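Local coordinates for protein aldehyde dehydrogenase (Staphylococcus aureus, PDB 6K10) that oxidises the aldehyde 4,4'-diaponeurosporen-4-al to 4,4'-diaponeurosporenoic acid with NAD+, a step in the biosynthesis of the carotenoid staphyloxanthin, at residues A[156-161]-A[169-174]; A[293-298]-A[321-326]; A[402-407]-A[421-426]. The protein carries 1 engineered substitution. One frame throughout, in Å; residues are numbered along the deposited sequence.

Contact 1 (A[156-161]-A[169-174])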
loop_
_atom_site.group_PDB
_atom_site.type_symbol
_atom_site.label_atom_id
_atom_site.label_comp_id
_atom_site.label_asym_id
_atom_site.label_seq_id
_atom_site.Cartn_x
_atom_site.Cartn_y
_atom_site.Cartn_z
ATOM N N VAL A 156 9.738 -26.970 -13.779
ATOM C CA VAL A 156 8.581 -26.942 -14.666
ATOM C C VAL A 156 8.138 -25.506 -14.897
ATOM O O VAL A 156 7.774 -25.124 -16.016
ATOM C CB VAL A 156 7.446 -27.808 -14.089
ATOM C CG1 VAL A 156 6.148 -27.550 -14.833
ATOM C CG2 VAL A 156 7.820 -29.279 -14.157
ATOM N N ILE A 157 8.181 -24.686 -13.845
ATOM C CA ILE A 157 7.833 -23.273 -13.974
ATOM C C ILE A 157 8.817 -22.568 -14.901
ATOM O O ILE A 157 8.424 -21.791 -15.780
ATOM C CB ILE A 157 7.782 -22.611 -12.585
ATOM C CG1 ILE A 157 6.572 -23.121 -11.797
ATOM C CG2 ILE A 157 7.755 -21.094 -12.708
ATOM C CD1 ILE A 157 6.448 -22.523 -10.408
ATOM N N LYS A 158 10.113 -22.833 -14.720
ATOM C CA LYS A 158 11.123 -22.207 -15.569
ATOM C C LYS A 158 10.971 -22.636 -17.024
ATOM O O LYS A 158 11.046 -21.802 -17.934
ATOM C CB LYS A 158 12.520 -22.546 -15.056
ATOM C CG LYS A 158 13.635 -22.127 -15.996
ATOM C CD LYS A 158 14.731 -21.384 -15.260
ATOM C CE LYS A 158 15.786 -20.879 -16.225
ATOM N NZ LYS A 158 15.506 -19.479 -16.644
ATOM N N ARG A 159 10.769 -23.935 -17.261
ATOM C CA ARG A 159 10.554 -24.428 -18.620
ATOM C C ARG A 159 9.353 -23.746 -19.261
ATOM O O ARG A 159 9.442 -23.207 -20.371
ATOM C CB ARG A 159 10.343 -25.942 -18.597
ATOM C CG ARG A 159 11.603 -26.771 -18.421
ATOM C CD ARG A 159 11.377 -28.197 -18.913
ATOM N NE ARG A 159 10.969 -29.103 -17.842
ATOM C CZ ARG A 159 9.829 -29.789 -17.833
ATOM N NH1 ARG A 159 9.544 -30.592 -16.817
ATOM N NH2 ARG A 159 8.970 -29.672 -18.836
ATOM N N LEU A 160 8.217 -23.771 -18.563
ATOM C CA LEU A 160 6.989 -23.161 -19.061
ATOM C C LEU A 160 7.212 -21.707 -19.458
ATOM O O LEU A 160 6.840 -21.282 -20.559
ATOM C CB LEU A 160 5.908 -23.277 -17.982
ATOM C CG LEU A 160 4.478 -22.870 -18.310
ATOM C CD1 LEU A 160 4.216 -21.369 -18.170
ATOM C CD2 LEU A 160 4.280 -23.311 -19.719
ATOM N N ILE A 161 7.824 -20.930 -18.567
ATOM C CA ILE A 161 8.009 -19.504 -18.816
ATOM C C ILE A 161 8.957 -19.283 -19.987
ATOM O O ILE A 161 8.669 -18.503 -20.901
ATOM C CB ILE A 161 8.510 -18.803 -17.542
ATOM C CG1 ILE A 161 7.407 -18.778 -16.479
ATOM C CG2 ILE A 161 9.013 -17.406 -17.864
ATOM C CD1 ILE A 161 6.199 -17.950 -16.866
ATOM N N TYR A 169 11.001 -10.181 -20.788
ATOM C CA TYR A 169 9.647 -9.849 -20.359
ATOM C C TYR A 169 9.297 -10.550 -19.050
ATOM O O TYR A 169 8.934 -9.898 -18.067
ATOM C CB TYR A 169 8.634 -10.208 -21.456
ATOM C CG TYR A 169 7.195 -9.993 -21.041
ATOM C CD1 TYR A 169 6.777 -8.775 -20.518
ATOM C CD2 TYR A 169 6.258 -11.010 -21.162
ATOM C CE1 TYR A 169 5.464 -8.576 -20.131
ATOM C CE2 TYR A 169 4.944 -10.819 -20.779
ATOM C CZ TYR A 169 4.552 -9.602 -20.264
ATOM O OH TYR A 169 3.244 -9.411 -19.881
ATOM N N ILE A 170 9.397 -11.878 -19.025
ATOM C CA ILE A 170 9.234 -12.669 -17.811
ATOM C C ILE A 170 10.361 -13.689 -17.766
ATOM O O ILE A 170 10.594 -14.405 -18.745
ATOM C CB ILE A 170 7.865 -13.376 -17.753
ATOM C CG1 ILE A 170 6.722 -12.361 -17.823
ATOM C CG2 ILE A 170 7.748 -14.200 -16.482
ATOM C CD1 ILE A 170 5.364 -12.995 -18.034
ATOM N N GLU A 171 11.060 -13.751 -16.635
ATOM C CA GLU A 171 12.184 -14.660 -16.464
ATOM C C GLU A 171 12.078 -15.331 -15.103
ATOM O O GLU A 171 11.570 -14.745 -14.144
ATOM C CB GLU A 171 13.526 -13.920 -16.599
ATOM C CG GLU A 171 14.779 -14.750 -16.308
ATOM C CD GLU A 171 14.968 -15.924 -17.258
ATOM O OE1 GLU A 171 15.898 -15.863 -18.089
ATOM O OE2 GLU A 171 14.215 -16.916 -17.160
ATOM N N VAL A 172 12.557 -16.572 -15.032
ATOM C CA VAL A 172 12.567 -17.358 -13.804
ATOM C C VAL A 172 14.011 -17.583 -13.382
ATOM O O VAL A 172 14.837 -18.031 -14.188
ATOM C CB VAL A 172 11.838 -18.700 -13.988
ATOM C CG1 VAL A 172 11.995 -19.559 -12.746
ATOM C CG2 VAL A 172 10.372 -18.463 -14.299
ATOM N N ILE A 173 14.310 -17.284 -12.121
ATOM C CA ILE A 173 15.646 -17.440 -11.554
ATOM C C ILE A 173 15.586 -18.546 -10.510
ATOM O O ILE A 173 14.965 -18.379 -9.454
ATOM C CB ILE A 173 16.159 -16.136 -10.931
ATOM C CG1 ILE A 173 16.122 -15.001 -11.952
ATOM C CG2 ILE A 173 17.559 -16.334 -10.375
ATOM C CD1 ILE A 173 17.152 -15.135 -13.032
ATOM N N GLU A 174 16.248 -19.665 -10.786
ATOM C CA GLU A 174 16.335 -20.761 -9.832
ATOM C C GLU A 174 17.489 -20.536 -8.861
ATOM O O GLU A 174 18.531 -19.983 -9.222
ATOM C CB GLU A 174 16.526 -22.096 -10.550
ATOM C CG GLU A 174 15.275 -22.640 -11.211
ATOM C CD GLU A 174 15.590 -23.715 -12.232
ATOM O OE1 GLU A 174 16.752 -23.783 -12.682
ATOM O OE2 GLU A 174 14.680 -24.494 -12.579
#

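Contact 2 (A[293-298]-A[321-326])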
loop_
_atom_site.group_PDB
_atom_site.type_symbol
_atom_site.label_atom_id
_atom_site.label_comp_id
_atom_site.label_asym_id
_atom_site.label_seq_id
_atom_site.Cartn_x
_atom_site.Cartn_y
_atom_site.Cartn_z
ATOM N N VAL A 293 7.435 -31.267 2.765
ATOM C CA VAL A 293 8.172 -30.839 1.575
ATOM C C VAL A 293 9.553 -31.484 1.509
ATOM O O VAL A 293 9.975 -31.963 0.449
ATOM C CB VAL A 293 8.266 -29.302 1.520
ATOM C CG1 VAL A 293 8.923 -28.739 2.780
ATOM C CG2 VAL A 293 9.022 -28.857 0.271
ATOM N N ASN A 294 10.285 -31.500 2.623
ATOM C CA ASN A 294 11.648 -32.013 2.618
ATOM C C ASN A 294 11.989 -32.567 3.997
ATOM O O ASN A 294 11.190 -32.498 4.935
ATOM C CB ASN A 294 12.645 -30.935 2.161
ATOM C CG ASN A 294 12.790 -29.788 3.154
ATOM O OD1 ASN A 294 12.111 -29.733 4.181
ATOM N ND2 ASN A 294 13.685 -28.858 2.842
ATOM N N LEU A 295 13.200 -33.117 4.112
ATOM C CA LEU A 295 13.609 -33.772 5.351
ATOM C C LEU A 295 13.812 -32.778 6.486
ATOM O O LEU A 295 13.588 -33.125 7.652
ATOM C CB LEU A 295 14.884 -34.580 5.117
ATOM C CG LEU A 295 14.638 -35.920 4.427
ATOM C CD1 LEU A 295 15.953 -36.590 4.068
ATOM C CD2 LEU A 295 13.790 -36.826 5.316
ATOM N N LYS A 296 14.241 -31.552 6.176
ATOM C CA LYS A 296 14.427 -30.556 7.227
ATOM C C LYS A 296 13.103 -30.225 7.906
ATOM O O LYS A 296 13.005 -30.231 9.137
ATOM C CB LYS A 296 15.071 -29.293 6.655
ATOM C CG LYS A 296 15.143 -28.142 7.651
ATOM C CD LYS A 296 15.901 -28.549 8.905
ATOM C CE LYS A 296 16.098 -27.373 9.845
ATOM N NZ LYS A 296 16.757 -27.791 11.114
ATOM N N HIS A 297 12.069 -29.935 7.114
ATOM C CA HIS A 297 10.766 -29.634 7.700
ATOM C C HIS A 297 10.131 -30.871 8.317
ATOM O O HIS A 297 9.404 -30.762 9.310
ATOM C CB HIS A 297 9.843 -29.024 6.647
ATOM C CG HIS A 297 10.079 -27.564 6.412
ATOM N ND1 HIS A 297 9.810 -26.605 7.365
ATOM C CD2 HIS A 297 10.563 -26.901 5.337
ATOM C CE1 HIS A 297 10.116 -25.413 6.885
ATOM N NE2 HIS A 297 10.574 -25.565 5.655
ATOM N N TYR A 298 10.392 -32.049 7.746
ATOM C CA TYR A 298 9.909 -33.284 8.352
ATOM C C TYR A 298 10.484 -33.462 9.753
ATOM O O TYR A 298 9.758 -33.786 10.699
ATOM C CB TYR A 298 10.261 -34.478 7.463
ATOM C CG TYR A 298 9.993 -35.814 8.119
ATOM C CD1 TYR A 298 8.737 -36.404 8.049
ATOM C CD2 TYR A 298 10.994 -36.483 8.811
ATOM C CE1 TYR A 298 8.488 -37.622 8.652
ATOM C CE2 TYR A 298 10.754 -37.697 9.416
ATOM C CZ TYR A 298 9.502 -38.262 9.335
ATOM O OH TYR A 298 9.268 -39.475 9.938
ATOM N N ASP A 321 10.750 -42.238 5.273
ATOM C CA ASP A 321 10.985 -42.621 3.884
ATOM C C ASP A 321 9.970 -42.015 2.924
ATOM O O ASP A 321 10.263 -41.896 1.730
ATOM C CB ASP A 321 10.976 -44.144 3.757
ATOM C CG ASP A 321 12.093 -44.799 4.544
ATOM O OD1 ASP A 321 13.111 -44.125 4.809
ATOM O OD2 ASP A 321 11.951 -45.988 4.900
ATOM N N GLU A 322 8.790 -41.644 3.410
ATOM C CA GLU A 322 7.787 -40.965 2.604
ATOM C C GLU A 322 7.647 -39.495 2.968
ATOM O O GLU A 322 6.811 -38.801 2.379
ATOM C CB GLU A 322 6.428 -41.660 2.756
ATOM C CG GLU A 322 6.165 -42.767 1.753
ATOM C CD GLU A 322 4.785 -43.375 1.919
ATOM O OE1 GLU A 322 3.796 -42.611 1.966
ATOM O OE2 GLU A 322 4.687 -44.617 2.007
ATOM N N ARG A 323 8.453 -39.003 3.913
ATOM C CA ARG A 323 8.250 -37.688 4.519
ATOM C C ARG A 323 6.804 -37.537 4.980
ATOM O O ARG A 323 6.157 -36.509 4.771
ATOM C CB ARG A 323 8.666 -36.567 3.565
ATOM C CG ARG A 323 10.105 -36.709 3.081
ATOM C CD ARG A 323 10.635 -35.435 2.448
ATOM N NE ARG A 323 9.753 -34.901 1.416
ATOM C CZ ARG A 323 9.890 -35.151 0.118
ATOM N NH1 ARG A 323 9.045 -34.620 -0.754
ATOM N NH2 ARG A 323 10.871 -35.934 -0.309
ATOM N N TYR A 324 6.300 -38.589 5.618
ATOM C CA TYR A 324 4.904 -38.696 6.015
ATOM C C TYR A 324 4.747 -38.367 7.490
ATOM O O TYR A 324 5.524 -38.840 8.326
ATOM C CB TYR A 324 4.377 -40.105 5.742
ATOM C CG TYR A 324 3.069 -40.413 6.434
ATOM C CD1 TYR A 324 1.875 -39.868 5.982
ATOM C CD2 TYR A 324 3.030 -41.250 7.543
ATOM C CE1 TYR A 324 0.678 -40.149 6.613
ATOM C CE2 TYR A 324 1.837 -41.538 8.179
ATOM C CZ TYR A 324 0.664 -40.983 7.709
ATOM O OH TYR A 324 -0.531 -41.262 8.335
ATOM N N ILE A 325 3.735 -37.564 7.806
ATOM C CA ILE A 325 3.339 -37.302 9.183
ATOM C C ILE A 325 1.824 -37.400 9.262
ATOM O O ILE A 325 1.113 -36.700 8.532
ATOM C CB ILE A 325 3.830 -35.937 9.685
ATOM C CG1 ILE A 325 5.357 -35.922 9.702
ATOM C CG2 ILE A 325 3.277 -35.652 11.074
ATOM C CD1 ILE A 325 5.943 -34.703 10.310
ATOM N N GLU A 326 1.341 -38.274 10.137
ATOM C CA GLU A 326 -0.084 -38.504 10.291
ATOM C C GLU A 326 -0.766 -37.276 10.894
ATOM O O GLU A 326 -0.164 -36.554 11.693
ATOM C CB GLU A 326 -0.308 -39.719 11.189
ATOM C CG GLU A 326 -1.739 -40.203 11.291
ATOM C CD GLU A 326 -1.889 -41.348 12.274
ATOM O OE1 GLU A 326 -2.921 -42.047 12.220
ATOM O OE2 GLU A 326 -0.975 -41.547 13.101
#

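Contact 3 (A[402-407]-A[421-426])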
loop_
_atom_site.group_PDB
_atom_site.type_symbol
_atom_site.label_atom_id
_atom_site.label_comp_id
_atom_site.label_asym_id
_atom_site.label_seq_id
_atom_site.Cartn_x
_atom_site.Cartn_y
_atom_site.Cartn_z
ATOM N N MET A 402 -11.552 -20.940 3.296
ATOM C CA MET A 402 -12.286 -20.602 2.077
ATOM C C MET A 402 -12.411 -19.103 1.814
ATOM O O MET A 402 -12.862 -18.731 0.724
ATOM C CB MET A 402 -13.683 -21.228 2.106
ATOM C CG MET A 402 -13.686 -22.747 2.014
ATOM S SD MET A 402 -12.641 -23.374 0.679
ATOM C CE MET A 402 -13.625 -22.972 -0.763
ATOM N N HIS A 403 -12.032 -18.233 2.753
ATOM C CA HIS A 403 -12.081 -16.805 2.449
ATOM C C HIS A 403 -11.055 -16.413 1.391
ATOM O O HIS A 403 -11.164 -15.328 0.810
ATOM C CB HIS A 403 -11.894 -15.967 3.719
ATOM C CG HIS A 403 -10.566 -16.146 4.388
ATOM N ND1 HIS A 403 -10.143 -17.355 4.898
ATOM C CD2 HIS A 403 -9.575 -15.261 4.650
ATOM C CE1 HIS A 403 -8.945 -17.209 5.437
ATOM N NE2 HIS A 403 -8.578 -15.948 5.300
ATOM N N LEU A 404 -10.075 -17.279 1.119
ATOM C CA LEU A 404 -9.141 -17.071 0.019
ATOM C C LEU A 404 -9.743 -17.423 -1.334
ATOM O O LEU A 404 -9.188 -17.031 -2.366
ATOM C CB LEU A 404 -7.875 -17.907 0.232
ATOM C CG LEU A 404 -6.739 -17.345 1.092
ATOM C CD1 LEU A 404 -7.209 -17.046 2.501
ATOM C CD2 LEU A 404 -5.566 -18.317 1.120
ATOM N N ALA A 405 -10.854 -18.156 -1.355
ATOM C CA ALA A 405 -11.415 -18.668 -2.596
ATOM C C ALA A 405 -12.355 -17.688 -3.281
ATOM O O ALA A 405 -12.787 -17.953 -4.406
ATOM C CB ALA A 405 -12.150 -19.986 -2.338
ATOM N N ASN A 406 -12.686 -16.572 -2.636
ATOM C CA ASN A 406 -13.446 -15.525 -3.297
ATOM C C ASN A 406 -12.472 -14.477 -3.807
ATOM O O ASN A 406 -11.898 -13.734 -2.995
ATOM C CB ASN A 406 -14.457 -14.897 -2.341
ATOM C CG ASN A 406 -15.411 -13.942 -3.040
ATOM O OD1 ASN A 406 -15.210 -13.580 -4.203
ATOM N ND2 ASN A 406 -16.452 -13.525 -2.331
ATOM N N PRO A 407 -12.250 -14.368 -5.121
ATOM C CA PRO A 407 -11.290 -13.374 -5.626
ATOM C C PRO A 407 -11.729 -11.937 -5.402
ATOM O O PRO A 407 -10.915 -11.025 -5.590
ATOM C CB PRO A 407 -11.199 -13.704 -7.120
ATOM C CG PRO A 407 -12.519 -14.316 -7.441
ATOM C CD PRO A 407 -12.928 -15.089 -6.214
ATOM N N ARG A 421 -1.913 -6.787 -0.222
ATOM C CA ARG A 421 -2.966 -7.763 -0.484
ATOM C C ARG A 421 -3.050 -8.042 -1.977
ATOM O O ARG A 421 -2.550 -7.271 -2.793
ATOM C CB ARG A 421 -4.310 -7.264 0.047
ATOM C CG ARG A 421 -4.923 -6.168 -0.812
ATOM C CD ARG A 421 -4.980 -4.838 -0.086
ATOM N NE ARG A 421 -5.666 -3.815 -0.874
ATOM C CZ ARG A 421 -6.800 -3.235 -0.501
ATOM N NH1 ARG A 421 -7.366 -2.314 -1.270
ATOM N NH2 ARG A 421 -7.375 -3.585 0.643
ATOM N N TYR A 422 -3.690 -9.157 -2.324
ATOM C CA TYR A 422 -3.887 -9.512 -3.730
ATOM C C TYR A 422 -5.069 -10.471 -3.843
ATOM O O TYR A 422 -5.877 -10.585 -2.917
ATOM C CB TYR A 422 -2.598 -10.070 -4.355
ATOM C CG TYR A 422 -2.155 -11.449 -3.898
ATOM C CD1 TYR A 422 -1.844 -11.706 -2.568
ATOM C CD2 TYR A 422 -2.009 -12.491 -4.810
ATOM C CE1 TYR A 422 -1.420 -12.962 -2.155
ATOM C CE2 TYR A 422 -1.588 -13.751 -4.408
ATOM C CZ TYR A 422 -1.295 -13.981 -3.081
ATOM O OH TYR A 422 -0.876 -15.231 -2.679
ATOM N N HIS A 423 -5.135 -11.170 -4.982
ATOM C CA HIS A 423 -6.283 -11.908 -5.513
ATOM C C HIS A 423 -7.206 -11.017 -6.331
ATOM O O HIS A 423 -7.520 -9.890 -5.929
ATOM C CB HIS A 423 -7.110 -12.618 -4.431
ATOM C CG HIS A 423 -6.433 -13.807 -3.839
ATOM N ND1 HIS A 423 -7.054 -14.637 -2.930
ATOM C CD2 HIS A 423 -5.189 -14.307 -4.022
ATOM C CE1 HIS A 423 -6.226 -15.606 -2.588
ATOM N NE2 HIS A 423 -5.087 -15.427 -3.234
ATOM N N GLY A 424 -7.643 -11.529 -7.481
ATOM C CA GLY A 424 -8.580 -10.793 -8.316
ATOM C C GLY A 424 -8.024 -9.463 -8.755
ATOM O O GLY A 424 -6.858 -9.359 -9.160
ATOM N N LYS A 425 -8.861 -8.424 -8.666
ATOM C CA LYS A 425 -8.416 -7.085 -9.039
ATOM C C LYS A 425 -7.339 -6.556 -8.096
ATOM O O LYS A 425 -6.536 -5.702 -8.494
ATOM C CB LYS A 425 -9.613 -6.131 -9.082
ATOM C CG LYS A 425 -9.269 -4.733 -9.580
ATOM C CD LYS A 425 -10.488 -3.847 -9.746
ATOM C CE LYS A 425 -10.083 -2.485 -10.296
ATOM N NZ LYS A 425 -9.313 -1.676 -9.302
ATOM N N TYR A 426 -7.293 -7.052 -6.854
ATOM C CA TYR A 426 -6.261 -6.596 -5.929
ATOM C C TYR A 426 -4.869 -7.007 -6.390
ATOM O O TYR A 426 -3.890 -6.306 -6.098
ATOM C CB TYR A 426 -6.545 -7.123 -4.518
ATOM C CG TYR A 426 -7.867 -6.646 -3.964
ATOM C CD1 TYR A 426 -7.985 -5.393 -3.380
ATOM C CD2 TYR A 426 -9.000 -7.445 -4.038
ATOM C CE1 TYR A 426 -9.193 -4.947 -2.878
ATOM C CE2 TYR A 426 -10.211 -7.010 -3.542
ATOM C CZ TYR A 426 -10.305 -5.763 -2.961
ATOM O OH TYR A 426 -11.513 -5.331 -2.465
HETATM O O HOH W 1 -9.466 -13.879 -1.722
#

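Contact 1 (A[156-161]-A[169-174])
Lys158 lies along the flank of Val172 and carries its ammonium group past that residue to Glu171. Its CB packs against Val172 CG1 at 3.8 Å and also lies near Glu174 OE2. CG points anti to the backbone N (chi1 171°), and the chain then bends at chi2, which sets CD beside the Val172 carbonyl oxygen and near the carboxylate carbon of Glu174. CE stays close to the same carbonyl. A second bend at chi4 turns NZ toward strand 170-172, where it donates to Val172 O at 2.9 Å, lying in the carbonyl plane with a C=O...N angle of 151°. NZ also forms a salt bridge with Glu171 OE2, again at 2.9 Å, and hydrogen-bonds to OD1 of Asn162, the next residue of the same helix after Ile161. Helix 151-164 is the connection of a beta-alpha-beta unit: it follows strand 141-145 and leads into strand 170-172, which pairs parallel to the first strand, so helix and second strand run nearly antiparallel, at 152°. Glu171 folds back at chi2, and its OE2 takes the N-H of Val172 through the anti lone pair at 2.7 Å. Asn162 ND2 binds this oxygen too, so Lys158 NZ, Val172 N and Asn162 ND2 all grip Glu171 OE2, which should hold the carboxylate's rotation. Away from these polar groups the packing is apolar. Val172 CG2 sits 3.7 Å from Ile161 CG1 and 4.0 Å from Ile157 CG2, each pair of side chains crossing at about a right angle. Ile161 CG2 lies against Ile170 CG2 at 3.7 Å, and Phe129 of helix 126-138 packs on both Ile157 and Ile161. Glu174 OE2, near Lys158 CB, is held by a salt bridge with Arg155 of the same helix.

Contact 2 (A[293-298]-A[321-326])
Tyr298 carries this contact by its ring, Arg323 by its long side chain. Apolar packing gathers at CD1 and CE1 of the Tyr298 ring, with Ile325 CG1 (3.7 Å from CE1) and Arg323 CA (3.8 Å from CD1) on opposite sides of its plane. Leu295 CD2 adds a looser touch on Arg323 CG at 4.3 Å. With CG anti to its backbone N (chi1 171°), Tyr298 reaches from the first turn of helix 295-307 to strand 324-330. Among polar approaches, Tyr324 O meets the ring at its edge, near the ring plane, 3.2 Å from Tyr298 CE1. Arg323 bends at chi3 and lays one guanidinium face over Val293 O, 3.1 Å from NH1, at an angle too poor for a hydrogen bond; its NE instead donates to Ile292 O. Just ahead of helix 295-307, Asn294 is the N-cap, its OD1 accepting from His297 N at 2.9 Å in a nearly straight bond of 170°. Arg323 and Tyr324 both face Asp319 in a G1 beta bulge. The chemistry implies attachment by packing and by carbonyl oxygens lying against a cation and an aromatic edge, with no hydrogen bond joining the two segments.

Contact 3 (A[402-407]-A[421-426])
His423 sets CG anti to its carbonyl carbon (chi1 -72°), and Leu404 does the same at chi1 -85°; these torsions bring the imidazole and the leucine side chain together at a slant. Leu404 CB lies in the plane of the His423 ring, at its edge, 4.0 Å from CE1. Leu404 O also comes within 3.3 Å of His423 CE1, approaching the ring obliquely. A water molecule lies at the ring edge, in plane, and joins the two segments: it stands 2.8 Å from His423 ND1, to which it is hydrogen-bonded, and donates to Asn406 O at 2.7 Å. Pro407 O receives a CA-H...O contact from Gly424 CA at 3.6 Å; having no side chain, Gly424 lets the chain come this close to Pro407 O, where a CB would collide. Pro407 O also lies at the edge of the Tyr426 ring, 4.3 Å from Tyr426 CD2. The 402-407 loop also faces the second subunit, where Asn406 ND2 binds Ser105 and Pro407 packs on Tyr99 of that subunit. Phe411 meets the His423 ring, and Leu404 packs on Val252. Leu404 lies about 6 Å, side chain to side chain, from Ser251, the engineered residue at a predicted active-site position, and His423 about 7 Å from predicted active-site Glu217, consistent with a place beside the catalytic centre of an aldehyde dehydrogenase and against the second subunit.

In the fold
Along the chain from the N terminus, the three contacts follow in series, each closing its own loop before the next opens, and none nests or crosses. Contact 1 closes the short connection from helix 151-164 to strand 170-172, laying the helix on the sheet that holds strands 104-118, 141-145 and 170-172. Contact 2 closes a longer loop, tying the start of helix 295-307 to strand 324-330 of the other sheet. Contact 3 closes the loop that contains strand 418-419, joining the stretch after strand 394-397 to the start of helix 425-430, near the predicted active site and the second subunit. Centres lie 24 to 30 Å apart, without mutual touch.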